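Local coordinates for protein transcriptional activator of comK gene (Bacillus halodurans, PDB 2HQB) that probably acts as a membrane-associated, lipid-anchored substrate-binding protein and may promote comK expression, at residues Gly9-Asp14 against Lys57-Gly62. Numbering follows the deposited sequence.
Sequences GLLVED and KELVDG
L59, toward the C-terminal part of helix 49-61, lays its two methyl branches against strand 7-11. Its CD1 meets CD2 of L11 at 4.0 Å, the two side chains running past one another in opposite directions, touching through one methyl of each. In L59 CG stands anti to the carbonyl carbon (chi1 -80°), and the extended second torsion carries CD1 out to the strand. Both methyls of L59 face the CA of G9, CD2 the nearer at 4.3 Å, a loose approach. G9 and L59 are also the residues where the main chains come nearest, with 6.7 Å between their CA atoms.

No hydrogen bond links the two segments. The strand's backbone polar groups are engaged within the parallel sheet instead: G9 and L11 bond to strand 66-69, and L10 to strand 39-43. L10 turns to the other face, where helix 23-35 packs, while L59 also touches V41 and I67 of the flanking strands. The helix thus covers one face of the sheet, in the alternating alpha/beta layering of a periplasmic-binding-protein lobe. With just 110 Å² buried and no polar bond, the seam depends on dispersion and exclusion of water rather than on directional bonding.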
ATOM      1  N   GLY A   9      13.665 -13.654  -8.733  1.00 50.16           N
ATOM      2  CA  GLY A   9      14.496 -13.160  -7.648  1.00 52.73           C
ATOM      3  C   GLY A   9      13.849 -11.911  -7.020  1.00 53.10           C
ATOM      4  O   GLY A   9      13.056 -11.196  -7.673  1.00 50.02           O
ATOM      5  N   LEU A  10      14.147 -11.663  -5.747  1.00 45.32           N
ATOM      6  CA  LEU A  10      13.629 -10.487  -5.078  1.00 41.76           C
ATOM      7  C   LEU A  10      14.736  -9.807  -4.309  1.00 40.40           C
ATOM      8  O   LEU A  10      15.475 -10.442  -3.563  1.00 41.41           O
ATOM      9  CB  LEU A  10      12.488 -10.836  -4.111  1.00 44.29           C
ATOM     10  CG  LEU A  10      12.009  -9.687  -3.193  1.00 39.18           C
ATOM     11  CD1 LEU A  10      11.488  -8.541  -4.040  1.00 34.64           C
ATOM     12  CD2 LEU A  10      10.933 -10.185  -2.253  1.00 28.29           C
ATOM     13  N   LEU A  11      14.886  -8.514  -4.525  1.00 36.93           N
ATOM     14  CA  LEU A  11      15.870  -7.780  -3.767  1.00 37.71           C
ATOM     15  C   LEU A  11      15.017  -7.009  -2.775  1.00 44.62           C
ATOM     16  O   LEU A  11      13.957  -6.503  -3.124  1.00 43.09           O
ATOM     17  CB  LEU A  11      16.645  -6.803  -4.632  1.00 34.34           C
ATOM     18  CG  LEU A  11      17.566  -7.366  -5.703  1.00 35.15           C
ATOM     19  CD1 LEU A  11      18.376  -6.227  -6.198  1.00 23.34           C
ATOM     20  CD2 LEU A  11      18.470  -8.491  -5.147  1.00 39.29           C
ATOM     21  N   VAL A  12      15.469  -6.945  -1.530  1.00 48.56           N
ATOM     22  CA  VAL A  12      14.741  -6.236  -0.501  1.00 45.36           C
ATOM     23  C   VAL A  12      15.761  -5.469   0.357  1.00 49.82           C
ATOM     24  O   VAL A  12      16.912  -5.879   0.490  1.00 48.97           O
ATOM     25  CB  VAL A  12      13.897  -7.234   0.283  1.00 36.10           C
ATOM     26  CG1 VAL A  12      14.704  -7.914   1.340  1.00 30.33           C
ATOM     27  CG2 VAL A  12      12.729  -6.563   0.834  1.00 53.88           C
ATOM     28  N   GLU A  13      15.379  -4.315   0.883  1.00 54.36           N
ATOM     29  CA  GLU A  13      16.329  -3.545   1.686  1.00 52.66           C
ATOM     30  C   GLU A  13      15.811  -3.443   3.107  1.00 53.08           C
ATOM     31  O   GLU A  13      14.628  -3.680   3.346  1.00 56.87           O
ATOM     32  CB  GLU A  13      16.488  -2.153   1.100  1.00 48.57           C
ATOM     33  CG  GLU A  13      15.294  -1.276   1.365  1.00 44.43           C
ATOM     34  CD  GLU A  13      15.371   0.042   0.631  1.00 55.40           C
ATOM     35  OE1 GLU A  13      16.418   0.745   0.721  1.00 52.82           O
ATOM     36  OE2 GLU A  13      14.365   0.366  -0.038  1.00 57.32           O
ATOM     37  N   ASP A  14      16.667  -3.062   4.047  1.00 53.79           N
ATOM     38  CA  ASP A  14      16.248  -2.984   5.450  1.00 57.44           C
ATOM     39  C   ASP A  14      15.107  -1.985   5.751  1.00 61.38           C
ATOM     40  O   ASP A  14      15.220  -0.814   5.406  1.00 62.87           O
ATOM     41  CB  ASP A  14      17.500  -2.732   6.285  1.00 56.82           C
ATOM     42  CG  ASP A  14      18.453  -3.967   6.300  1.00 62.11           C
ATOM     43  OD1 ASP A  14      18.024  -5.035   6.800  1.00 52.41           O
ATOM     44  OD2 ASP A  14      19.614  -3.885   5.814  1.00 41.51           O
ATOM     45  N   LYS A  57      24.108 -10.110 -10.311  1.00 55.73           N
ATOM     46  CA  LYS A  57      25.020 -10.947 -11.064  1.00 56.57           C
ATOM     47  C   LYS A  57      24.784 -12.367 -10.613  1.00 58.71           C
ATOM     48  O   LYS A  57      24.497 -13.240 -11.431  1.00 60.66           O
ATOM     49  CB  LYS A  57      26.456 -10.501 -10.809  1.00 62.75           C
ATOM     50  CG  LYS A  57      26.730  -9.143 -11.462  1.00 84.77           C
ATOM     51  CD  LYS A  57      27.850  -8.304 -10.818  1.00 87.14           C
ATOM     52  CE  LYS A  57      27.909  -6.910 -11.490  1.00 82.18           C
ATOM     53  NZ  LYS A  57      28.841  -5.938 -10.836  1.00 77.45           N
ATOM     54  N   GLU A  58      24.855 -12.596  -9.307  1.00 56.48           N
ATOM     55  CA  GLU A  58      24.626 -13.925  -8.779  1.00 52.72           C
ATOM     56  C   GLU A  58      23.257 -14.431  -9.255  1.00 56.75           C
ATOM     57  O   GLU A  58      23.132 -15.511  -9.818  1.00 59.91           O
ATOM     58  CB  GLU A  58      24.653 -13.895  -7.268  1.00 43.13           C
ATOM     59  CG  GLU A  58      25.746 -13.010  -6.692  1.00 78.22           C
ATOM     60  CD  GLU A  58      25.783 -13.011  -5.155  1.00 95.87           C
ATOM     61  OE1 GLU A  58      24.750 -12.724  -4.499  1.00 94.48           O
ATOM     62  OE2 GLU A  58      26.863 -13.298  -4.598  1.00112.47           O
ATOM     63  N   LEU A  59      22.223 -13.633  -9.057  1.00 58.24           N
ATOM     64  CA  LEU A  59      20.889 -14.052  -9.434  1.00 57.77           C
ATOM     65  C   LEU A  59      20.741 -14.531 -10.864  1.00 57.65           C
ATOM     66  O   LEU A  59      20.145 -15.587 -11.114  1.00 51.39           O
ATOM     67  CB  LEU A  59      19.909 -12.920  -9.170  1.00 58.64           C
ATOM     68  CG  LEU A  59      19.460 -12.750  -7.730  1.00 43.12           C
ATOM     69  CD1 LEU A  59      18.557 -11.538  -7.661  1.00 48.68           C
ATOM     70  CD2 LEU A  59      18.718 -13.980  -7.278  1.00 35.81           C
ATOM     71  N   VAL A  60      21.268 -13.751 -11.804  1.00 60.52           N
ATOM     72  CA  VAL A  60      21.166 -14.133 -13.209  1.00 62.02           C
ATOM     73  C   VAL A  60      22.151 -15.242 -13.532  1.00 64.37           C
ATOM     74  O   VAL A  60      21.952 -16.003 -14.481  1.00 64.69           O
ATOM     75  CB  VAL A  60      21.406 -12.965 -14.151  1.00 54.49           C
ATOM     76  CG1 VAL A  60      20.944 -13.362 -15.520  1.00 42.63           C
ATOM     77  CG2 VAL A  60      20.611 -11.748 -13.692  1.00 61.28           C
ATOM     78  N   ASP A  61      23.213 -15.325 -12.733  1.00 63.31           N
ATOM     79  CA  ASP A  61      24.202 -16.376 -12.881  1.00 58.13           C
ATOM     80  C   ASP A  61      23.497 -17.663 -12.511  1.00 55.40           C
ATOM     81  O   ASP A  61      23.619 -18.660 -13.207  1.00 57.31           O
ATOM     82  CB  ASP A  61      25.363 -16.162 -11.917  1.00 56.00           C
ATOM     83  CG  ASP A  61      26.536 -15.477 -12.569  1.00 69.28           C
ATOM     84  OD1 ASP A  61      26.364 -15.027 -13.738  1.00 70.40           O
ATOM     85  OD2 ASP A  61      27.615 -15.389 -11.916  1.00 58.87           O
ATOM     86  N   GLY A  62      22.761 -17.617 -11.398  1.00 54.50           N
ATOM     87  CA  GLY A  62      22.021 -18.768 -10.904  1.00 48.45           C
ATOM     88  C   GLY A  62      20.884 -19.110 -11.850  1.00 51.53           C
ATOM     89  O   GLY A  62      20.291 -20.194 -11.795  1.00 46.10           O
TER